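Local coordinates for protein DNA polymerase sliding clamp (Archaeoglobus fulgidus, PDB 1RWZ) that encircles DNA as a ring-shaped homotrimer and probably acts as a moving platform that tethers DNA polymerase and other processing proteins during replication, at residues H214-E226 / A232-S244. Sequence-based numbering, arbitrary orientation.
Sequences HLGTNYPVRLVFE and AKVEYILAPRIES
Paired backbone bonds join Val221 to Leu238, Leu223 to Tyr236 and Phe225 to Val234, six N-H···O links that define an antiparallel ladder; the axes of strands 221-226 and 232-238 run at 162° and come within 4.6 Å. Between these rungs lie the non-hydrogen-bonded pairs, where CA-H groups meet carbonyls, as from Glu235 CA to Leu223 O (3.3 Å).

The charged link is diagonal. Arg222 bends at chi3 (59°), bringing its guanidinium side-on to Glu235: NE reaches OE1 at 2.6 Å and NH2 reaches OE2 at 3.1 Å. Both bonds are nearly straight and lie in the guanidinium plane, yet they meet the carboxylate from above its own plane, the two groups being turned 37° apart. Two bonds should thus fix the guanidinium's rotation, while Arg222 NH1 sits over the centre of the His214 ring, 3.5 Å above its plane.

Apolar contacts occupy both faces: Val224 CG1 lies against Lys233 CG (3.8 Å) beside the salt bridge, whereas Phe225 CE1 approaches Tyr236 CD1 (4.0 Å) on the other. Past the ladder, Pro220 CG packs on Pro240 CD, and two waters bridge Asn218 to the carbonyls of Arg241 and Glu243.

Strand 232-238 pairs with 45-52 of the N-terminal PCNA domain and strand 221-227 with 210-215, so the hairpin carries one sheet across both domains; the Tyr236 ring stacks with Phe201 of helix 195-201, and its OH is hydrogen-bonded to Ala17 O of helix 8-19.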
ATOM      1  N   HIS A 214      33.370   1.384   5.225  1.00 12.34           N
ATOM      2  CA  HIS A 214      34.818   1.598   5.152  1.00 13.01           C
ATOM      3  C   HIS A 214      34.912   2.972   4.492  1.00 12.91           C
ATOM      4  O   HIS A 214      34.475   3.153   3.355  1.00 12.67           O
ATOM      5  CB  HIS A 214      35.474   0.520   4.289  1.00 14.55           C
ATOM      6  CG  HIS A 214      35.342  -0.861   4.854  1.00 17.27           C
ATOM      7  ND1 HIS A 214      36.148  -1.332   5.869  1.00 18.95           N
ATOM      8  CD2 HIS A 214      34.473  -1.858   4.571  1.00 18.46           C
ATOM      9  CE1 HIS A 214      35.781  -2.561   6.185  1.00 19.08           C
ATOM     10  NE2 HIS A 214      34.766  -2.904   5.413  1.00 18.22           N
ATOM     11  N   LEU A 215      35.478   3.936   5.210  1.00 13.32           N
ATOM     12  CA  LEU A 215      35.540   5.309   4.731  1.00 13.75           C
ATOM     13  C   LEU A 215      36.915   5.965   4.730  1.00 14.31           C
ATOM     14  O   LEU A 215      37.703   5.789   5.660  1.00 14.84           O
ATOM     15  CB  LEU A 215      34.588   6.157   5.581  1.00 13.64           C
ATOM     16  CG  LEU A 215      34.375   7.648   5.311  1.00 13.85           C
ATOM     17  CD1 LEU A 215      33.598   7.834   4.015  1.00 12.88           C
ATOM     18  CD2 LEU A 215      33.594   8.260   6.470  1.00 13.54           C
ATOM     19  N   GLY A 216      37.173   6.743   3.682  1.00 14.47           N
ATOM     20  CA  GLY A 216      38.427   7.467   3.558  1.00 15.16           C
ATOM     21  C   GLY A 216      38.115   8.918   3.222  1.00 16.11           C
ATOM     22  O   GLY A 216      36.971   9.357   3.355  1.00 16.34           O
ATOM     23  N   THR A 217      39.116   9.672   2.780  1.00 15.90           N
ATOM     24  CA  THR A 217      38.916  11.078   2.438  1.00 15.76           C
ATOM     25  C   THR A 217      39.097  11.258   0.932  1.00 16.59           C
ATOM     26  O   THR A 217      40.182  11.023   0.399  1.00 16.33           O
ATOM     27  CB  THR A 217      39.911  11.972   3.215  1.00 16.73           C
ATOM     28  OG1 THR A 217      39.610  11.899   4.615  1.00 16.93           O
ATOM     29  CG2 THR A 217      39.824  13.420   2.755  1.00 16.73           C
ATOM     30  N   ASN A 218      38.016  11.663   0.266  1.00 16.24           N
ATOM     31  CA  ASN A 218      37.973  11.850  -1.182  1.00 17.19           C
ATOM     32  C   ASN A 218      38.242  10.523  -1.886  1.00 17.57           C
ATOM     33  O   ASN A 218      38.857  10.469  -2.948  1.00 17.00           O
ATOM     34  CB  ASN A 218      38.977  12.920  -1.624  1.00 18.58           C
ATOM     35  CG  ASN A 218      38.629  14.291  -1.086  1.00 19.79           C
ATOM     36  OD1 ASN A 218      37.484  14.741  -1.199  1.00 21.91           O
ATOM     37  ND2 ASN A 218      39.609  14.965  -0.497  1.00 20.21           N
ATOM     38  N   TYR A 219      37.742   9.455  -1.270  1.00 17.16           N
ATOM     39  CA  TYR A 219      37.889   8.084  -1.750  1.00 17.87           C
ATOM     40  C   TYR A 219      36.501   7.462  -1.838  1.00 16.67           C
ATOM     41  O   TYR A 219      35.579   7.897  -1.143  1.00 15.80           O
ATOM     42  CB  TYR A 219      38.684   7.265  -0.733  1.00 21.75           C
ATOM     43  CG  TYR A 219      40.114   6.952  -1.082  1.00 26.81           C
ATOM     44  CD1 TYR A 219      41.054   6.750  -0.073  1.00 29.88           C
ATOM     45  CD2 TYR A 219      40.526   6.810  -2.404  1.00 28.71           C
ATOM     46  CE1 TYR A 219      42.370   6.412  -0.370  1.00 32.45           C
ATOM     47  CE2 TYR A 219      41.841   6.474  -2.714  1.00 31.45           C
ATOM     48  CZ  TYR A 219      42.758   6.278  -1.691  1.00 33.06           C
ATOM     49  OH  TYR A 219      44.070   5.968  -1.987  1.00 36.11           O
ATOM     50  N   PRO A 220      36.332   6.436  -2.687  1.00 15.50           N
ATOM     51  CA  PRO A 220      35.010   5.805  -2.782  1.00 15.07           C
ATOM     52  C   PRO A 220      34.702   5.181  -1.422  1.00 14.59           C
ATOM     53  O   PRO A 220      35.613   4.772  -0.706  1.00 14.83           O
ATOM     54  CB  PRO A 220      35.211   4.726  -3.842  1.00 15.11           C
ATOM     55  CG  PRO A 220      36.317   5.293  -4.713  1.00 15.27           C
ATOM     56  CD  PRO A 220      37.261   5.885  -3.689  1.00 15.50           C
ATOM     57  N   VAL A 221      33.427   5.118  -1.060  1.00 14.40           N
ATOM     58  CA  VAL A 221      33.058   4.509   0.211  1.00 13.57           C
ATOM     59  C   VAL A 221      32.637   3.065  -0.054  1.00 14.02           C
ATOM     60  O   VAL A 221      32.081   2.760  -1.112  1.00 13.48           O
ATOM     61  CB  VAL A 221      31.894   5.288   0.894  1.00 13.05           C
ATOM     62  CG1 VAL A 221      30.661   5.311  -0.012  1.00 13.13           C
ATOM     63  CG2 VAL A 221      31.559   4.659   2.244  1.00 13.12           C
ATOM     64  N   ARG A 222      32.951   2.171   0.883  1.00 13.43           N
ATOM     65  CA  ARG A 222      32.555   0.773   0.767  1.00 14.16           C
ATOM     66  C   ARG A 222      31.439   0.561   1.788  1.00 13.06           C
ATOM     67  O   ARG A 222      31.615   0.860   2.968  1.00 13.38           O
ATOM     68  CB  ARG A 222      33.707  -0.181   1.109  1.00 15.07           C
ATOM     69  CG  ARG A 222      34.880  -0.201   0.138  1.00 18.46           C
ATOM     70  CD  ARG A 222      35.944  -1.183   0.643  1.00 19.76           C
ATOM     71  NE  ARG A 222      35.408  -2.536   0.782  1.00 22.00           N
ATOM     72  CZ  ARG A 222      35.885  -3.464   1.610  1.00 22.90           C
ATOM     73  NH1 ARG A 222      36.925  -3.197   2.394  1.00 23.41           N
ATOM     74  NH2 ARG A 222      35.312  -4.662   1.664  1.00 22.90           N
ATOM     75  N   LEU A 223      30.301   0.061   1.323  1.00 12.28           N
ATOM     76  CA  LEU A 223      29.151  -0.204   2.180  1.00 12.93           C
ATOM     77  C   LEU A 223      28.896  -1.702   2.124  1.00 12.64           C
ATOM     78  O   LEU A 223      28.310  -2.207   1.171  1.00 12.10           O
ATOM     79  CB  LEU A 223      27.930   0.566   1.671  1.00 13.28           C
ATOM     80  CG  LEU A 223      28.134   2.086   1.628  1.00 14.27           C
ATOM     81  CD1 LEU A 223      26.967   2.745   0.906  1.00 15.60           C
ATOM     82  CD2 LEU A 223      28.271   2.633   3.041  1.00 13.68           C
ATOM     83  N   VAL A 224      29.356  -2.414   3.144  1.00 12.32           N
ATOM     84  CA  VAL A 224      29.190  -3.853   3.175  1.00 12.34           C
ATOM     85  C   VAL A 224      27.960  -4.238   3.983  1.00 12.87           C
ATOM     86  O   VAL A 224      27.965  -4.173   5.214  1.00 12.28           O
ATOM     87  CB  VAL A 224      30.434  -4.536   3.777  1.00 13.09           C
ATOM     88  CG1 VAL A 224      30.329  -6.051   3.637  1.00 13.72           C
ATOM     89  CG2 VAL A 224      31.691  -4.028   3.071  1.00 14.28           C
ATOM     90  N   PHE A 225      26.904  -4.622   3.274  1.00 12.64           N
ATOM     91  CA  PHE A 225      25.663  -5.041   3.910  1.00 13.83           C
ATOM     92  C   PHE A 225      25.647  -6.565   4.059  1.00 13.92           C
ATOM     93  O   PHE A 225      26.080  -7.291   3.161  1.00 14.31           O
ATOM     94  CB  PHE A 225      24.440  -4.659   3.061  1.00 13.47           C
ATOM     95  CG  PHE A 225      24.211  -3.184   2.922  1.00 13.79           C
ATOM     96  CD1 PHE A 225      24.830  -2.461   1.903  1.00 12.95           C
ATOM     97  CD2 PHE A 225      23.341  -2.521   3.781  1.00 13.98           C
ATOM     98  CE1 PHE A 225      24.578  -1.102   1.742  1.00 13.60           C
ATOM     99  CE2 PHE A 225      23.083  -1.162   3.630  1.00 14.40           C
ATOM    100  CZ  PHE A 225      23.704  -0.449   2.602  1.00 14.67           C
ATOM    101  N   GLU A 226      25.159  -7.041   5.201  1.00 14.55           N
ATOM    102  CA  GLU A 226      25.011  -8.474   5.438  1.00 14.95           C
ATOM    103  C   GLU A 226      23.499  -8.609   5.539  1.00 14.60           C
ATOM    104  O   GLU A 226      22.873  -8.097   6.469  1.00 14.46           O
ATOM    105  CB  GLU A 226      25.743  -8.890   6.717  1.00 16.20           C
ATOM    106  CG  GLU A 226      27.247  -8.716   6.546  1.00 21.15           C
ATOM    107  CD  GLU A 226      28.057  -9.163   7.741  1.00 24.20           C
ATOM    108  OE1 GLU A 226      28.216 -10.384   7.939  1.00 25.57           O
ATOM    109  OE2 GLU A 226      28.538  -8.282   8.479  1.00 27.08           O
ATOM    110  N   ALA A 232      23.734 -13.407   3.019  1.00 13.32           N
ATOM    111  CA  ALA A 232      24.391 -12.787   1.880  1.00 14.08           C
ATOM    112  C   ALA A 232      25.192 -11.554   2.225  1.00 14.43           C
ATOM    113  O   ALA A 232      24.830 -10.792   3.116  1.00 14.21           O
ATOM    114  CB  ALA A 232      23.350 -12.429   0.819  1.00 15.00           C
ATOM    115  N   LYS A 233      26.300 -11.376   1.517  1.00 14.44           N
ATOM    116  CA  LYS A 233      27.121 -10.197   1.696  1.00 14.66           C
ATOM    117  C   LYS A 233      26.932  -9.418   0.402  1.00 14.12           C
ATOM    118  O   LYS A 233      27.176  -9.938  -0.687  1.00 14.28           O
ATOM    119  CB  LYS A 233      28.597 -10.562   1.881  1.00 16.49           C
ATOM    120  CG  LYS A 233      29.496  -9.340   1.992  1.00 19.57           C
ATOM    121  CD  LYS A 233      30.890  -9.684   2.494  1.00 22.57           C
ATOM    122  CE  LYS A 233      30.867 -10.041   3.971  1.00 25.46           C
ATOM    123  NZ  LYS A 233      32.241 -10.232   4.532  1.00 27.40           N
ATOM    124  N   VAL A 234      26.449  -8.190   0.526  1.00 13.37           N
ATOM    125  CA  VAL A 234      26.230  -7.336  -0.628  1.00 13.62           C
ATOM    126  C   VAL A 234      26.970  -6.041  -0.357  1.00 13.30           C
ATOM    127  O   VAL A 234      26.579  -5.255   0.505  1.00 12.95           O
ATOM    128  CB  VAL A 234      24.728  -7.047  -0.841  1.00 14.09           C
ATOM    129  CG1 VAL A 234      24.539  -6.060  -1.986  1.00 15.14           C
ATOM    130  CG2 VAL A 234      23.996  -8.352  -1.139  1.00 13.99           C
ATOM    131  N   GLU A 235      28.061  -5.844  -1.082  1.00 13.56           N
ATOM    132  CA  GLU A 235      28.860  -4.644  -0.924  1.00 13.57           C
ATOM    133  C   GLU A 235      28.650  -3.706  -2.097  1.00 13.99           C
ATOM    134  O   GLU A 235      28.710  -4.124  -3.257  1.00 13.95           O
ATOM    135  CB  GLU A 235      30.349  -4.993  -0.829  1.00 15.07           C
ATOM    136  CG  GLU A 235      31.254  -3.755  -0.859  1.00 16.24           C
ATOM    137  CD  GLU A 235      32.732  -4.077  -0.703  1.00 18.39           C
ATOM    138  OE1 GLU A 235      33.558  -3.159  -0.892  1.00 19.93           O
ATOM    139  OE2 GLU A 235      33.074  -5.234  -0.390  1.00 19.16           O
ATOM    140  N   TYR A 236      28.374  -2.448  -1.780  1.00 13.34           N
ATOM    141  CA  TYR A 236      28.210  -1.414  -2.788  1.00 14.00           C
ATOM    142  C   TYR A 236      29.378  -0.459  -2.586  1.00 14.08           C
ATOM    143  O   TYR A 236      29.748  -0.146  -1.450  1.00 14.31           O
ATOM    144  CB  TYR A 236      26.899  -0.643  -2.600  1.00 14.28           C
ATOM    145  CG  TYR A 236      25.657  -1.338  -3.120  1.00 14.79           C
ATOM    146  CD1 TYR A 236      24.627  -1.714  -2.252  1.00 15.88           C
ATOM    147  CD2 TYR A 236      25.485  -1.569  -4.485  1.00 15.11           C
ATOM    148  CE1 TYR A 236      23.456  -2.300  -2.735  1.00 14.47           C
ATOM    149  CE2 TYR A 236      24.322  -2.152  -4.979  1.00 15.33           C
ATOM    150  CZ  TYR A 236      23.311  -2.511  -4.103  1.00 16.14           C
ATOM    151  OH  TYR A 236      22.145  -3.052  -4.599  1.00 16.79           O
ATOM    152  N   ILE A 237      29.974  -0.016  -3.685  1.00 14.14           N
ATOM    153  CA  ILE A 237      31.082   0.928  -3.622  1.00 13.82           C
ATOM    154  C   ILE A 237      30.609   2.123  -4.434  1.00 13.82           C
ATOM    155  O   ILE A 237      30.125   1.964  -5.556  1.00 14.30           O
ATOM    156  CB  ILE A 237      32.368   0.339  -4.236  1.00 13.92           C
ATOM    157  CG1 ILE A 237      32.769  -0.921  -3.462  1.00 14.66           C
ATOM    158  CG2 ILE A 237      33.495   1.376  -4.180  1.00 13.42           C
ATOM    159  CD1 ILE A 237      33.960  -1.660  -4.032  1.00 15.66           C
ATOM    160  N   LEU A 238      30.735   3.311  -3.856  1.00 12.87           N
ATOM    161  CA  LEU A 238      30.272   4.528  -4.505  1.00 12.98           C
ATOM    162  C   LEU A 238      31.375   5.564  -4.647  1.00 13.25           C
ATOM    163  O   LEU A 238      32.032   5.919  -3.667  1.00 12.72           O
ATOM    164  CB  LEU A 238      29.111   5.125  -3.698  1.00 12.61           C
ATOM    165  CG  LEU A 238      28.498   6.448  -4.160  1.00 13.00           C
ATOM    166  CD1 LEU A 238      27.971   6.297  -5.581  1.00 12.91           C
ATOM    167  CD2 LEU A 238      27.375   6.856  -3.213  1.00 12.18           C
ATOM    168  N   ALA A 239      31.569   6.045  -5.875  1.00 13.44           N
ATOM    169  CA  ALA A 239      32.585   7.063  -6.159  1.00 13.75           C
ATOM    170  C   ALA A 239      32.253   8.348  -5.404  1.00 13.68           C
ATOM    171  O   ALA A 239      31.083   8.689  -5.211  1.00 14.57           O
ATOM    172  CB  ALA A 239      32.644   7.337  -7.672  1.00 14.12           C
ATOM    173  N   PRO A 240      33.283   9.097  -4.981  1.00 14.48           N
ATOM    174  CA  PRO A 240      33.073  10.342  -4.242  1.00 14.96           C
ATOM    175  C   PRO A 240      32.938  11.602  -5.092  1.00 16.90           C
ATOM    176  O   PRO A 240      33.316  11.621  -6.266  1.00 16.35           O
ATOM    177  CB  PRO A 240      34.306  10.410  -3.358  1.00 15.40           C
ATOM    178  CG  PRO A 240      35.386   9.935  -4.317  1.00 15.28           C
ATOM    179  CD  PRO A 240      34.718   8.749  -5.031  1.00 13.98           C
ATOM    180  N   ARG A 241      32.382  12.642  -4.479  1.00 18.43           N
ATOM    181  CA  ARG A 241      32.254  13.947  -5.109  1.00 20.53           C
ATOM    182  C   ARG A 241      33.327  14.758  -4.382  1.00 22.00           C
ATOM    183  O   ARG A 241      34.013  14.224  -3.512  1.00 21.99           O
ATOM    184  CB  ARG A 241      30.862  14.549  -4.873  1.00 21.83           C
ATOM    185  CG  ARG A 241      29.734  13.783  -5.576  1.00 24.46           C
ATOM    186  CD  ARG A 241      28.389  14.504  -5.504  1.00 27.22           C
ATOM    187  NE  ARG A 241      27.344  13.759  -6.216  1.00 29.55           N
ATOM    188  CZ  ARG A 241      26.141  14.239  -6.523  1.00 30.76           C
ATOM    189  NH1 ARG A 241      25.803  15.476  -6.191  1.00 31.32           N
ATOM    190  NH2 ARG A 241      25.269  13.481  -7.174  1.00 31.42           N
ATOM    191  N   ILE A 242      33.493  16.026  -4.737  1.00 23.97           N
ATOM    192  CA  ILE A 242      34.503  16.856  -4.085  1.00 26.74           C
ATOM    193  C   ILE A 242      34.030  17.355  -2.715  1.00 28.20           C
ATOM    194  O   ILE A 242      33.053  18.087  -2.630  1.00 29.84           O
ATOM    195  CB  ILE A 242      34.864  18.075  -4.970  1.00 26.30           C
ATOM    196  CG1 ILE A 242      35.423  17.596  -6.316  1.00 26.98           C
ATOM    197  CG2 ILE A 242      35.882  18.960  -4.257  1.00 27.50           C
ATOM    198  CD1 ILE A 242      36.685  16.778  -6.202  1.00 26.99           C
ATOM    199  N   GLU A 243      34.724  16.953  -1.650  1.00 31.28           N
ATOM    200  CA  GLU A 243      34.373  17.374  -0.289  1.00 33.37           C
ATOM    201  C   GLU A 243      35.301  18.522   0.100  1.00 34.86           C
ATOM    202  O   GLU A 243      36.524  18.365   0.109  1.00 35.20           O
ATOM    203  CB  GLU A 243      34.548  16.210   0.693  1.00 33.69           C
ATOM    204  CG  GLU A 243      33.828  16.380   2.035  1.00 34.20           C
ATOM    205  CD  GLU A 243      34.342  17.549   2.857  1.00 33.87           C
ATOM    206  OE1 GLU A 243      35.552  17.583   3.159  1.00 33.55           O
ATOM    207  OE2 GLU A 243      33.535  18.435   3.208  1.00 34.25           O
ATOM    208  N   SER A 244      34.723  19.674   0.424  1.00 36.31           N
ATOM    209  CA  SER A 244      35.523  20.842   0.781  1.00 37.85           C
ATOM    210  C   SER A 244      34.848  21.772   1.786  1.00 38.46           C
ATOM    211  O   SER A 244      33.829  21.374   2.395  1.00 39.23           O
ATOM    212  CB  SER A 244      35.872  21.625  -0.486  1.00 38.42           C
ATOM    213  OG  SER A 244      34.700  21.926  -1.224  1.00 39.70           O
TER
HETATM  214  O   HOH W   1      34.730  13.359  -1.103  1.00 18.19           O
HETATM  215  O   HOH W   2      38.953  17.237   1.319  1.00 28.06           O